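PDB 1Q5N: 3-carboxy-cis,cis-muconate cycloisomerase from Acinetobacter calcoaceticus, which belongs to the fumarase/aspartase superfamily of largely helical enzymes and assembles from four copies of its chain. Local coordinates for residues E32-L37 with I83-Q88; T53-A58 with R102-G107; L158-P163 with E364-L369; E393-T398 with K404-I409. All blocks are in the same frame, centred on the assembly; numbering follows the deposited sequence.

Contact 1: E32-L37 with I83-Q88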
loop_
_atom_site.group_PDB
_atom_site.type_symbol
_atom_site.label_atom_id
_atom_site.label_comp_id
_atom_site.label_asym_id
_atom_site.label_seq_id
_atom_site.Cartn_x
_atom_site.Cartn_y
_atom_site.Cartn_z
ATOM N N GLU A 32 -19.202 -21.621 -19.329
ATOM C CA GLU A 32 -19.307 -20.939 -20.597
ATOM C C GLU A 32 -18.005 -21.036 -21.406
ATOM O O GLU A 32 -18.026 -21.230 -22.640
ATOM C CB GLU A 32 -19.666 -19.490 -20.337
ATOM C CG GLU A 32 -19.964 -18.650 -21.575
ATOM C CD GLU A 32 -20.477 -17.240 -21.187
ATOM O OE1 GLU A 32 -21.088 -17.091 -20.085
ATOM O OE2 GLU A 32 -20.285 -16.287 -21.985
ATOM N N ALA A 33 -16.871 -20.881 -20.715
ATOM C CA ALA A 33 -15.564 -20.987 -21.364
ATOM C C ALA A 33 -15.309 -22.414 -21.955
ATOM O O ALA A 33 -14.700 -22.554 -23.029
ATOM C CB ALA A 33 -14.451 -20.649 -20.372
ATOM N N GLU A 34 -15.723 -23.450 -21.214
ATOM C CA GLU A 34 -15.547 -24.835 -21.655
ATOM C C GLU A 34 -16.395 -25.123 -22.916
ATOM O O GLU A 34 -15.908 -25.723 -23.881
ATOM C CB GLU A 34 -15.901 -25.791 -20.520
ATOM C CG GLU A 34 -14.905 -25.793 -19.366
ATOM C CD GLU A 34 -13.562 -26.416 -19.719
ATOM O OE1 GLU A 34 -13.336 -26.812 -20.875
ATOM O OE2 GLU A 34 -12.716 -26.513 -18.829
ATOM N N VAL A 35 -17.635 -24.627 -22.915
ATOM C CA VAL A 35 -18.537 -24.773 -24.044
ATOM C C VAL A 35 -17.939 -24.095 -25.255
ATOM O O VAL A 35 -17.890 -24.684 -26.318
ATOM C CB VAL A 35 -19.912 -24.130 -23.762
ATOM C CG1 VAL A 35 -20.758 -24.124 -25.013
ATOM C CG2 VAL A 35 -20.617 -24.893 -22.682
ATOM N N ALA A 36 -17.456 -22.868 -25.105
ATOM C CA ALA A 36 -16.919 -22.167 -26.260
ATOM C C ALA A 36 -15.722 -22.891 -26.845
ATOM O O ALA A 36 -15.515 -22.883 -28.066
ATOM C CB ALA A 36 -16.547 -20.740 -25.891
ATOM N N LEU A 37 -14.932 -23.509 -25.964
ATOM C CA LEU A 37 -13.740 -24.254 -26.360
ATOM C C LEU A 37 -14.093 -25.494 -27.225
ATOM O O LEU A 37 -13.437 -25.756 -28.231
ATOM C CB LEU A 37 -12.962 -24.714 -25.114
ATOM C CG LEU A 37 -11.691 -25.516 -25.449
ATOM C CD1 LEU A 37 -10.741 -24.642 -26.224
ATOM C CD2 LEU A 37 -11.028 -26.020 -24.187
ATOM N N ILE A 83 -9.202 -27.266 -11.571
ATOM C CA ILE A 83 -8.931 -28.703 -11.552
ATOM C C ILE A 83 -10.115 -29.565 -11.068
ATOM O O ILE A 83 -10.548 -30.457 -11.780
ATOM C CB ILE A 83 -7.607 -28.980 -10.750
ATOM C CG1 ILE A 83 -6.398 -28.573 -11.611
ATOM C CG2 ILE A 83 -7.466 -30.458 -10.385
ATOM C CD1 ILE A 83 -5.102 -28.491 -10.863
ATOM N N PRO A 84 -10.663 -29.292 -9.876
ATOM C CA PRO A 84 -11.786 -30.095 -9.391
ATOM C C PRO A 84 -13.041 -29.766 -10.203
ATOM O O PRO A 84 -13.954 -30.561 -10.298
ATOM C CB PRO A 84 -11.935 -29.647 -7.944
ATOM C CG PRO A 84 -10.613 -28.999 -7.616
ATOM C CD PRO A 84 -10.244 -28.316 -8.857
ATOM N N PHE A 85 -13.091 -28.576 -10.774
ATOM C CA PHE A 85 -14.243 -28.215 -11.552
ATOM C C PHE A 85 -14.275 -29.074 -12.833
ATOM O O PHE A 85 -15.331 -29.563 -13.219
ATOM C CB PHE A 85 -14.183 -26.731 -11.889
ATOM C CG PHE A 85 -14.939 -26.363 -13.121
ATOM C CD1 PHE A 85 -16.310 -26.141 -13.078
ATOM C CD2 PHE A 85 -14.281 -26.218 -14.336
ATOM C CE1 PHE A 85 -17.007 -25.785 -14.245
ATOM C CE2 PHE A 85 -14.970 -25.863 -15.504
ATOM C CZ PHE A 85 -16.320 -25.641 -15.457
ATOM N N VAL A 86 -13.124 -29.237 -13.485
ATOM C CA VAL A 86 -13.019 -30.040 -14.688
ATOM C C VAL A 86 -13.446 -31.471 -14.374
ATOM O O VAL A 86 -14.214 -32.023 -15.128
ATOM C CB VAL A 86 -11.562 -30.000 -15.299
ATOM C CG1 VAL A 86 -11.332 -31.143 -16.288
ATOM C CG2 VAL A 86 -11.376 -28.730 -16.068
ATOM N N LYS A 87 -12.982 -32.060 -13.265
ATOM C CA LYS A 87 -13.393 -33.429 -12.921
ATOM C C LYS A 87 -14.911 -33.507 -12.916
ATOM O O LYS A 87 -15.507 -34.340 -13.597
ATOM C CB LYS A 87 -12.928 -33.851 -11.522
ATOM C CG LYS A 87 -11.471 -33.712 -11.284
ATOM C CD LYS A 87 -10.659 -34.696 -12.094
ATOM C CE LYS A 87 -10.132 -35.824 -11.193
ATOM N NZ LYS A 87 -9.233 -35.289 -10.087
ATOM N N GLN A 88 -15.534 -32.634 -12.133
ATOM C CA GLN A 88 -16.967 -32.637 -12.031
ATOM C C GLN A 88 -17.716 -32.440 -13.340
ATOM O O GLN A 88 -18.708 -33.111 -13.584
ATOM C CB GLN A 88 -17.447 -31.588 -11.021
ATOM C CG GLN A 88 -17.225 -32.045 -9.598
ATOM C CD GLN A 88 -18.095 -31.290 -8.613
ATOM O OE1 GLN A 88 -19.299 -31.093 -8.852
ATOM N NE2 GLN A 88 -17.500 -30.869 -7.497
#
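In the all-helical N-terminal part of the fumarase/aspartase superfamily fold, Glu34 on helix 23-43 reaches across to Phe85 and Val86 on helix 82-94. The backbones stay well apart, with 9.1 Å between Glu34 CA and Val86 CA, and side chains span the distance. Glu34 makes the contact at two levels. Its methylene carbon CG lies against the edge of the Phe85 ring, close to the ring plane, 3.9 Å from Phe85 CE2. Further out, Glu34 OE2 rests on the methyl Val86 CG2 at 3.8 Å. A bend in the glutamate chain at chi2 (-70°) is what brings the carboxylate round to Val86 while CG keeps to the phenyl edge. The Glu34 and Phe85 side chains run in opposite senses alongside each other, carboxylate and ring planes 28° apart, whereas Val86 lies nearly at right angles to the glutamate. The buried carboxylate is not left in a wholly apolar setting, because OE2 is hydrogen-bonded to His105, whose side chain also touches Val86. Helix 110-146 adds Ile113 against Glu34. A buried glutamate that touches Phe85 and Val86 and is hydrogen-bonded to His105 of a loop thus joins two helices of the N-terminal helical domain.

Contact 2: T53-A58 with R102-G107. Unlike the reference sequence in segment 53-58: Thr53 (reference Asn), Val54 (reference Cys), Ile55 (reference Asp), Gln56 (reference Arg), Arg57 (reference Thr), Ala58 (reference Cys).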
loop_
_atom_site.group_PDB
_atom_site.type_symbol
_atom_site.label_atom_id
_atom_site.label_comp_id
_atom_site.label_asym_id
_atom_site.label_seq_id
_atom_site.Cartn_x
_atom_site.Cartn_y
_atom_site.Cartn_z
ATOM N N THR A 53 -21.747 -30.922 -29.441
ATOM C CA THR A 53 -23.189 -30.770 -29.235
ATOM C C THR A 53 -23.653 -31.383 -27.903
ATOM O O THR A 53 -24.512 -30.821 -27.235
ATOM C CB THR A 53 -24.008 -31.360 -30.427
ATOM O OG1 THR A 53 -23.845 -30.518 -31.576
ATOM C CG2 THR A 53 -25.487 -31.397 -30.103
ATOM N N VAL A 54 -23.089 -32.521 -27.519
ATOM C CA VAL A 54 -23.456 -33.138 -26.256
ATOM C C VAL A 54 -22.972 -32.280 -25.064
ATOM O O VAL A 54 -23.672 -32.105 -24.061
ATOM C CB VAL A 54 -22.843 -34.520 -26.158
ATOM C CG1 VAL A 54 -22.892 -35.023 -24.723
ATOM C CG2 VAL A 54 -23.580 -35.458 -27.089
ATOM N N ILE A 55 -21.759 -31.754 -25.181
ATOM C CA ILE A 55 -21.193 -30.899 -24.147
ATOM C C ILE A 55 -22.068 -29.603 -24.038
ATOM O O ILE A 55 -22.532 -29.234 -22.962
ATOM C CB ILE A 55 -19.716 -30.570 -24.512
ATOM C CG1 ILE A 55 -18.851 -31.815 -24.356
ATOM C CG2 ILE A 55 -19.185 -29.473 -23.643
ATOM C CD1 ILE A 55 -17.478 -31.629 -24.911
ATOM N N GLN A 56 -22.314 -28.939 -25.160
ATOM C CA GLN A 56 -23.139 -27.741 -25.169
ATOM C C GLN A 56 -24.516 -27.947 -24.532
ATOM O O GLN A 56 -25.062 -27.030 -23.916
ATOM C CB GLN A 56 -23.315 -27.268 -26.604
ATOM C CG GLN A 56 -24.347 -26.189 -26.772
ATOM C CD GLN A 56 -24.350 -25.678 -28.194
ATOM O OE1 GLN A 56 -23.535 -26.127 -29.039
ATOM N NE2 GLN A 56 -25.251 -24.736 -28.482
ATOM N N ARG A 57 -25.084 -29.140 -24.688
ATOM C CA ARG A 57 -26.388 -29.419 -24.118
ATOM C C ARG A 57 -26.302 -29.820 -22.673
ATOM O O ARG A 57 -27.161 -29.457 -21.887
ATOM C CB ARG A 57 -27.089 -30.536 -24.876
ATOM C CG ARG A 57 -27.796 -30.108 -26.148
ATOM C CD ARG A 57 -28.503 -31.318 -26.767
ATOM N NE ARG A 57 -28.870 -31.062 -28.159
ATOM C CZ ARG A 57 -28.921 -32.006 -29.103
ATOM N NH1 ARG A 57 -28.624 -33.276 -28.797
ATOM N NH2 ARG A 57 -29.270 -31.678 -30.353
ATOM N N ALA A 58 -25.289 -30.598 -22.321
ATOM C CA ALA A 58 -25.147 -31.013 -20.930
ATOM C C ALA A 58 -24.838 -29.796 -20.049
ATOM O O ALA A 58 -25.219 -29.751 -18.886
ATOM C CB ALA A 58 -24.034 -32.053 -20.790
ATOM N N ARG A 102 -14.617 -37.351 -23.288
ATOM C CA ARG A 102 -13.183 -37.340 -23.548
ATOM C C ARG A 102 -12.687 -36.027 -24.090
ATOM O O ARG A 102 -11.507 -35.713 -23.987
ATOM C CB ARG A 102 -12.830 -38.450 -24.535
ATOM C CG ARG A 102 -12.971 -39.770 -23.868
ATOM C CD ARG A 102 -13.112 -40.914 -24.815
ATOM N NE ARG A 102 -13.548 -42.053 -24.006
ATOM C CZ ARG A 102 -13.615 -43.313 -24.432
ATOM N NH1 ARG A 102 -13.261 -43.607 -25.686
ATOM N NH2 ARG A 102 -14.029 -44.276 -23.601
ATOM N N TYR A 103 -13.593 -35.266 -24.673
ATOM C CA TYR A 103 -13.237 -34.006 -25.262
ATOM C C TYR A 103 -13.465 -32.785 -24.361
ATOM O O TYR A 103 -13.258 -31.652 -24.801
ATOM C CB TYR A 103 -13.985 -33.864 -26.585
ATOM C CG TYR A 103 -13.645 -34.999 -27.513
ATOM C CD1 TYR A 103 -12.422 -35.023 -28.193
ATOM C CD2 TYR A 103 -14.523 -36.076 -27.679
ATOM C CE1 TYR A 103 -12.084 -36.078 -29.003
ATOM C CE2 TYR A 103 -14.194 -37.138 -28.489
ATOM C CZ TYR A 103 -12.974 -37.137 -29.150
ATOM O OH TYR A 103 -12.639 -38.202 -29.956
ATOM N N VAL A 104 -13.892 -33.007 -23.118
ATOM C CA VAL A 104 -14.093 -31.883 -22.198
ATOM C C VAL A 104 -12.718 -31.331 -21.788
ATOM O O VAL A 104 -11.840 -32.104 -21.373
ATOM C CB VAL A 104 -14.825 -32.315 -20.910
ATOM C CG1 VAL A 104 -14.925 -31.143 -19.921
ATOM C CG2 VAL A 104 -16.201 -32.821 -21.259
ATOM N N HIS A 105 -12.530 -30.018 -21.954
ATOM C CA HIS A 105 -11.298 -29.357 -21.538
ATOM C C HIS A 105 -10.120 -29.825 -22.375
ATOM O O HIS A 105 -8.990 -29.870 -21.890
ATOM C CB HIS A 105 -11.039 -29.675 -20.051
ATOM C CG HIS A 105 -9.984 -28.822 -19.414
ATOM N ND1 HIS A 105 -10.177 -27.485 -19.125
ATOM C CD2 HIS A 105 -8.746 -29.131 -18.950
ATOM C CE1 HIS A 105 -9.111 -27.010 -18.508
ATOM N NE2 HIS A 105 -8.225 -27.985 -18.388
ATOM N N TRP A 106 -10.404 -30.174 -23.630
ATOM C CA TRP A 106 -9.389 -30.682 -24.551
ATOM C C TRP A 106 -8.318 -29.661 -24.879
ATOM O O TRP A 106 -8.617 -28.645 -25.482
ATOM C CB TRP A 106 -10.043 -31.143 -25.875
ATOM C CG TRP A 106 -9.026 -31.661 -26.836
ATOM C CD1 TRP A 106 -8.742 -31.174 -28.088
ATOM C CD2 TRP A 106 -8.050 -32.671 -26.568
ATOM N NE1 TRP A 106 -7.639 -31.817 -28.609
ATOM C CE2 TRP A 106 -7.193 -32.742 -27.697
ATOM C CE3 TRP A 106 -7.810 -33.525 -25.472
ATOM C CZ2 TRP A 106 -6.097 -33.631 -27.766
ATOM C CZ3 TRP A 106 -6.716 -34.419 -25.527
ATOM C CH2 TRP A 106 -5.873 -34.463 -26.676
ATOM N N GLY A 107 -7.075 -29.934 -24.503
ATOM C CA GLY A 107 -5.992 -29.001 -24.811
ATOM C C GLY A 107 -5.779 -27.733 -23.955
ATOM O O GLY A 107 -4.787 -27.042 -24.119
#
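Ile55 and Val104 have the CA atoms nearest each other, 7.4 Å apart, where helix 49-59 runs past the loop that leads into the long helix 110-146 of the fumarase/aspartase superfamily fold. The helical side is regular. The loop side comes off a short 3-10 segment at Arg102 and Tyr103 and then makes a type II beta turn from Tyr103 to Trp106, closed by a weak, long bond between Trp106 N and Tyr103 O (3.4 Å), with His105 taking the positive phi that such a turn demands at its third position.

The side-chain contact is apolar and small. Ile55 points at the loop, and with chi2 at 170° its CG1 branch is stretched out, so that the terminal methyl CD1 leads. That methyl meets Val104 CG2 at 4.0 Å and lies 4.2 Å from Tyr103 C, ending over the start of the turn. Tyr103 offers its CB, while its ring leads away, and the residue packs on Arg385 of the second subunit; that arginine also hydrogen-bonds to Arg102 O. Within the chain, Val104 rests on Leu89 and Thr90 of helix 82-94, and Ile55 on Ala38 of helix 23-43. Behind CD1, the carbon Ile55 CG1 is itself 4.2 Å from Val104 CG2, and the valine methyl thus touches two successive atoms of the isoleucine branch.

Contact 3: L158-P163 with E364-L369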
loop_
_atom_site.group_PDB
_atom_site.type_symbol
_atom_site.label_atom_id
_atom_site.label_comp_id
_atom_site.label_asym_id
_atom_site.label_seq_id
_atom_site.Cartn_x
_atom_site.Cartn_y
_atom_site.Cartn_z
ATOM N N LEU A 158 -9.040 24.469 3.669
ATOM C CA LEU A 158 -10.232 24.490 4.511
ATOM C C LEU A 158 -10.635 25.864 5.063
ATOM O O LEU A 158 -11.417 25.944 6.022
ATOM C CB LEU A 158 -10.074 23.539 5.666
ATOM C CG LEU A 158 -10.142 22.053 5.369
ATOM C CD1 LEU A 158 -10.084 21.288 6.703
ATOM C CD2 LEU A 158 -11.436 21.741 4.665
ATOM N N GLN A 159 -10.100 26.923 4.461
ATOM C CA GLN A 159 -10.373 28.298 4.868
ATOM C C GLN A 159 -11.125 29.003 3.761
ATOM O O GLN A 159 -10.773 28.863 2.577
ATOM C CB GLN A 159 -9.083 29.084 5.033
ATOM C CG GLN A 159 -8.058 28.474 5.951
ATOM C CD GLN A 159 -8.424 28.698 7.359
ATOM O OE1 GLN A 159 -8.413 29.838 7.831
ATOM N NE2 GLN A 159 -8.777 27.632 8.058
ATOM N N GLN A 160 -12.110 29.816 4.136
ATOM C CA GLN A 160 -12.848 30.581 3.122
ATOM C C GLN A 160 -11.875 31.437 2.325
ATOM O O GLN A 160 -10.928 31.992 2.877
ATOM C CB GLN A 160 -13.922 31.437 3.763
ATOM C CG GLN A 160 -15.178 30.646 4.125
ATOM C CD GLN A 160 -16.286 31.564 4.590
ATOM O OE1 GLN A 160 -16.171 32.781 4.473
ATOM N NE2 GLN A 160 -17.356 30.995 5.113
ATOM N N ALA A 161 -12.054 31.508 1.015
ATOM C CA ALA A 161 -11.121 32.305 0.209
ATOM C C ALA A 161 -11.856 33.325 -0.690
ATOM O O ALA A 161 -11.843 34.516 -0.361
ATOM C CB ALA A 161 -10.201 31.364 -0.632
ATOM N N LEU A 162 -12.503 32.881 -1.783
ATOM C CA LEU A 162 -13.221 33.798 -2.670
ATOM C C LEU A 162 -14.471 33.051 -3.080
ATOM O O LEU A 162 -14.524 31.822 -2.988
ATOM C CB LEU A 162 -12.398 34.119 -3.904
ATOM C CG LEU A 162 -11.128 34.967 -3.796
ATOM C CD1 LEU A 162 -10.522 35.103 -5.221
ATOM C CD2 LEU A 162 -11.449 36.386 -3.215
ATOM N N PRO A 163 -15.505 33.775 -3.544
ATOM C CA PRO A 163 -16.761 33.121 -3.958
ATOM C C PRO A 163 -16.577 32.233 -5.177
ATOM O O PRO A 163 -15.704 32.499 -5.994
ATOM C CB PRO A 163 -17.681 34.304 -4.338
ATOM C CG PRO A 163 -16.974 35.529 -3.783
ATOM C CD PRO A 163 -15.510 35.202 -3.922
ATOM N N GLU A 364 -21.284 35.671 4.557
ATOM C CA GLU A 364 -21.191 36.874 5.402
ATOM C C GLU A 364 -20.298 36.709 6.615
ATOM O O GLU A 364 -19.993 37.662 7.308
ATOM C CB GLU A 364 -22.592 37.368 5.812
ATOM C CG GLU A 364 -23.198 38.288 4.712
ATOM C CD GLU A 364 -22.276 39.503 4.426
ATOM O OE1 GLU A 364 -21.945 40.185 5.425
ATOM O OE2 GLU A 364 -21.865 39.787 3.254
ATOM N N CYS A 365 -19.833 35.491 6.828
ATOM C CA CYS A 365 -18.974 35.143 7.946
ATOM C C CYS A 365 -17.779 36.093 8.258
ATOM O O CYS A 365 -17.531 36.439 9.415
ATOM C CB CYS A 365 -18.485 33.710 7.694
ATOM S SG CYS A 365 -17.787 32.959 9.064
ATOM N N THR A 366 -17.012 36.499 7.256
ATOM C CA THR A 366 -15.879 37.403 7.527
ATOM C C THR A 366 -16.245 38.900 7.408
ATOM O O THR A 366 -15.371 39.756 7.340
ATOM C CB THR A 366 -14.666 37.125 6.569
ATOM O OG1 THR A 366 -15.069 37.328 5.199
ATOM C CG2 THR A 366 -14.141 35.708 6.777
ATOM N N HIS A 367 -17.536 39.188 7.344
ATOM C CA HIS A 367 -18.010 40.566 7.257
ATOM C C HIS A 367 -17.321 41.381 6.170
ATOM O O HIS A 367 -16.778 42.439 6.446
ATOM C CB HIS A 367 -17.828 41.253 8.619
ATOM C CG HIS A 367 -18.205 40.370 9.773
ATOM N ND1 HIS A 367 -19.506 39.934 9.989
ATOM C CD2 HIS A 367 -17.444 39.768 10.724
ATOM C CE1 HIS A 367 -19.523 39.104 11.021
ATOM N NE2 HIS A 367 -18.284 38.987 11.486
ATOM N N GLY A 368 -17.333 40.854 4.949
ATOM C CA GLY A 368 -16.781 41.547 3.823
ATOM C C GLY A 368 -15.296 41.446 3.616
ATOM O O GLY A 368 -14.807 41.887 2.561
ATOM N N LEU A 369 -14.554 40.894 4.576
ATOM C CA LEU A 369 -13.110 40.790 4.380
ATOM C C LEU A 369 -12.721 39.972 3.127
ATOM O O LEU A 369 -11.739 40.310 2.469
ATOM C CB LEU A 369 -12.430 40.219 5.638
ATOM C CG LEU A 369 -12.459 41.195 6.839
ATOM C CD1 LEU A 369 -12.010 40.505 8.124
ATOM C CD2 LEU A 369 -11.556 42.374 6.544
HETATM O O HOH W 1 -17.038 35.370 4.612
#
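Gln160 stretches from strand 159-161 toward Cys365 and Thr366, in the loop that follows helix 356-364, and its amide carries the whole contact. CG lies anti to the carbonyl carbon (chi1 -79°) and the glutamine chain is extended beyond it (chi2 -172°), which sets the amide at full length over a backbone gap of 8.7 Å between Gln160 CA and Thr366 CA. Both amide heteroatoms lie near the Cys365 methylene: Gln160 NE2 is 3.9 Å from Cys365 CB and OE1 little further. With SG anti to the backbone N (chi1 -165°), it is this methylene that comes nearest the amide, the sulfur lying further off.

The polar ends are joined through solvent. Water 1 donates to Gln160 OE1 at 2.7 Å and accepts from Thr366 N at 2.9 Å, bridging a side-chain carbonyl to a backbone amide. Thr366 turns its methyl CG2 to the same oxygen, 4.2 Å from Gln160 OE1, while its OG1 is engaged with Ile370 N. On the other amide atom, Gln160 NE2 binds Asn362 O and Glu265 of the third subunit, so the amide is gripped at both ends and its rotation is fixed.

In the loop, a type I turn from Glu364 to His367, closed by His367 N to Glu364 O at 2.9 Å, overlaps a type I' turn from Thr366 to Leu369. The site is thus an outer strand of a small three-stranded antiparallel sheet, water-linked to consecutive beta turns at a subunit interface, where Thr264 OG1 of the third subunit also bonds to Gln160 N.

Contact 4: E393-T398 with K404-I409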
loop_
_atom_site.group_PDB
_atom_site.type_symbol
_atom_site.label_atom_id
_atom_site.label_comp_id
_atom_site.label_asym_id
_atom_site.label_seq_id
_atom_site.Cartn_x
_atom_site.Cartn_y
_atom_site.Cartn_z
ATOM N N GLU A 393 -6.003 47.871 2.573
ATOM C CA GLU A 393 -5.352 47.275 3.723
ATOM C C GLU A 393 -5.608 48.102 5.015
ATOM O O GLU A 393 -5.858 47.540 6.073
ATOM C CB GLU A 393 -3.862 47.151 3.449
ATOM C CG GLU A 393 -3.067 46.781 4.673
ATOM C CD GLU A 393 -1.571 46.987 4.440
ATOM O OE1 GLU A 393 -1.213 47.896 3.610
ATOM O OE2 GLU A 393 -0.762 46.250 5.091
ATOM N N ALA A 394 -5.571 49.425 4.926
ATOM C CA ALA A 394 -5.828 50.238 6.107
ATOM C C ALA A 394 -7.310 50.070 6.532
ATOM O O ALA A 394 -7.644 50.054 7.729
ATOM C CB ALA A 394 -5.515 51.727 5.801
ATOM N N ALA A 395 -8.201 49.945 5.543
ATOM C CA ALA A 395 -9.628 49.753 5.825
ATOM C C ALA A 395 -9.888 48.404 6.511
ATOM O O ALA A 395 -10.777 48.293 7.379
ATOM C CB ALA A 395 -10.431 49.855 4.534
ATOM N N CYS A 396 -9.129 47.377 6.120
ATOM C CA CYS A 396 -9.317 46.050 6.731
ATOM C C CYS A 396 -8.921 46.108 8.202
ATOM O O CYS A 396 -9.624 45.554 9.039
ATOM C CB CYS A 396 -8.490 44.965 6.005
ATOM S SG CYS A 396 -9.103 44.541 4.317
ATOM N N LYS A 397 -7.809 46.795 8.499
ATOM C CA LYS A 397 -7.330 46.975 9.870
ATOM C C LYS A 397 -8.388 47.695 10.722
ATOM O O LYS A 397 -8.657 47.328 11.865
ATOM C CB LYS A 397 -6.060 47.834 9.876
ATOM C CG LYS A 397 -4.785 47.066 9.750
ATOM C CD LYS A 397 -3.649 48.044 9.651
ATOM C CE LYS A 397 -2.345 47.294 9.605
ATOM N NZ LYS A 397 -1.176 48.230 9.412
ATOM N N THR A 398 -8.963 48.745 10.143
ATOM C CA THR A 398 -9.962 49.513 10.826
ATOM C C THR A 398 -11.210 48.679 11.052
ATOM O O THR A 398 -11.764 48.703 12.166
ATOM C CB THR A 398 -10.342 50.785 10.043
ATOM O OG1 THR A 398 -9.156 51.539 9.766
ATOM C CG2 THR A 398 -11.260 51.646 10.862
ATOM N N LYS A 404 -16.601 46.005 12.301
ATOM C CA LYS A 404 -17.675 46.456 11.426
ATOM C C LYS A 404 -17.472 45.748 10.116
ATOM O O LYS A 404 -16.389 45.234 9.870
ATOM C CB LYS A 404 -17.573 47.959 11.123
ATOM C CG LYS A 404 -17.878 48.887 12.271
ATOM C CD LYS A 404 -19.175 49.639 11.986
ATOM C CE LYS A 404 -19.453 50.727 13.029
ATOM N NZ LYS A 404 -19.944 50.128 14.351
ATOM N N HIS A 405 -18.494 45.765 9.261
ATOM C CA HIS A 405 -18.382 45.170 7.942
ATOM C C HIS A 405 -17.404 46.055 7.133
ATOM O O HIS A 405 -17.407 47.291 7.239
ATOM C CB HIS A 405 -19.771 45.137 7.287
ATOM C CG HIS A 405 -19.859 44.312 6.034
ATOM N ND1 HIS A 405 -19.325 44.723 4.826
ATOM C CD2 HIS A 405 -20.419 43.095 5.805
ATOM C CE1 HIS A 405 -19.543 43.788 3.911
ATOM N NE2 HIS A 405 -20.201 42.790 4.476
ATOM N N LEU A 406 -16.557 45.433 6.326
ATOM C CA LEU A 406 -15.635 46.207 5.524
ATOM C C LEU A 406 -16.363 47.245 4.651
ATOM O O LEU A 406 -15.786 48.289 4.352
ATOM C CB LEU A 406 -14.774 45.285 4.633
ATOM C CG LEU A 406 -13.699 45.989 3.793
ATOM C CD1 LEU A 406 -12.613 46.663 4.676
ATOM C CD2 LEU A 406 -13.081 44.979 2.872
ATOM N N LYS A 407 -17.595 46.962 4.216
ATOM C CA LYS A 407 -18.308 47.928 3.360
ATOM C C LYS A 407 -18.546 49.235 4.158
ATOM O O LYS A 407 -18.331 50.321 3.647
ATOM C CB LYS A 407 -19.658 47.367 2.818
ATOM C CG LYS A 407 -20.303 48.271 1.736
ATOM C CD LYS A 407 -21.520 47.630 1.015
ATOM C CE LYS A 407 -22.846 47.787 1.774
ATOM N NZ LYS A 407 -23.917 46.906 1.172
ATOM N N ASP A 408 -18.959 49.111 5.413
ATOM C CA ASP A 408 -19.181 50.269 6.259
ATOM C C ASP A 408 -17.947 51.126 6.371
ATOM O O ASP A 408 -18.054 52.349 6.326
ATOM C CB ASP A 408 -19.627 49.842 7.643
ATOM C CG ASP A 408 -20.941 49.078 7.595
ATOM O OD1 ASP A 408 -21.691 49.261 6.572
ATOM O OD2 ASP A 408 -21.223 48.314 8.571
ATOM N N ILE A 409 -16.771 50.511 6.462
ATOM C CA ILE A 409 -15.547 51.285 6.599
ATOM C C ILE A 409 -15.102 51.905 5.273
ATOM O O ILE A 409 -14.783 53.083 5.181
ATOM C CB ILE A 409 -14.384 50.408 7.137
ATOM C CG1 ILE A 409 -14.725 49.887 8.519
ATOM C CG2 ILE A 409 -13.073 51.168 7.074
ATOM C CD1 ILE A 409 -15.157 50.923 9.504
#
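Apolar contacts dominate where Leu406 and Ile409 press on Ala395. Leu406 CD1 sits 3.9 Å from Ala395 CB and, somewhat nearer, 3.7 Å from Ala395 O, so the methyl lies against the backbone of the first helix as well as its side chain. The leucine CG is anti to its own backbone N (chi1 -177°), and this carries CD1 toward the partner helix and within 4.1 Å of Cys396 SG. Ile409 uses its CG2 methyl: Ile409 CG2 lies 3.9 Å from Ala395 CB. One turn further along helix 385-402, Thr398 CB is 4.1 Å from the same Ile409 CG2. The small Ala395 is consistent with the close approach, 6.2 Å between Ala395 CA and Ile409 CA.

These contacts fold the short helix 406-410 back against helix 385-402, which precedes it in the chain, in the C-terminal part of the fold; Phe429 covers Leu406 from a later loop.

The side-chain hydrogen bonds described here lie within each segment. His405 is the N-cap of the second helix, and its ND1 accepts from Lys407 N in the ring plane, a nearly straight bond with an N-H...N angle of 163°. In the first helix, Ala394 O is gripped twice, by Thr398 N and by Thr398 OG1, from opposite faces of the carbonyl plane, the hydroxyl being tilted 33° from it. Of the charged groups, Lys407 forms a salt bridge with Asp426.

How the contacts relate
The four contacts form two groups on opposite sides of the chain's centre. Contacts 1 and 2, centred about 8 Å apart, interleave along the sequence, and His105 of contact 2 connects them; contact 1 is buried, contact 2 partly so. Contacts 3 and 4, about 14 Å apart, are joined by a probable backbone bond between His367 and Leu406. Contact 3 lies at the surface and involves a bridging water and residues of two neighbouring subunits, whereas buried contact 4 is apolar and stays within one chain. Contacts 2 and 3 both border the second subunit, though their centres are about 72 Å apart. Contact 1 alone places a carboxylate among hydrocarbon groups; contact 4 buries the most surface.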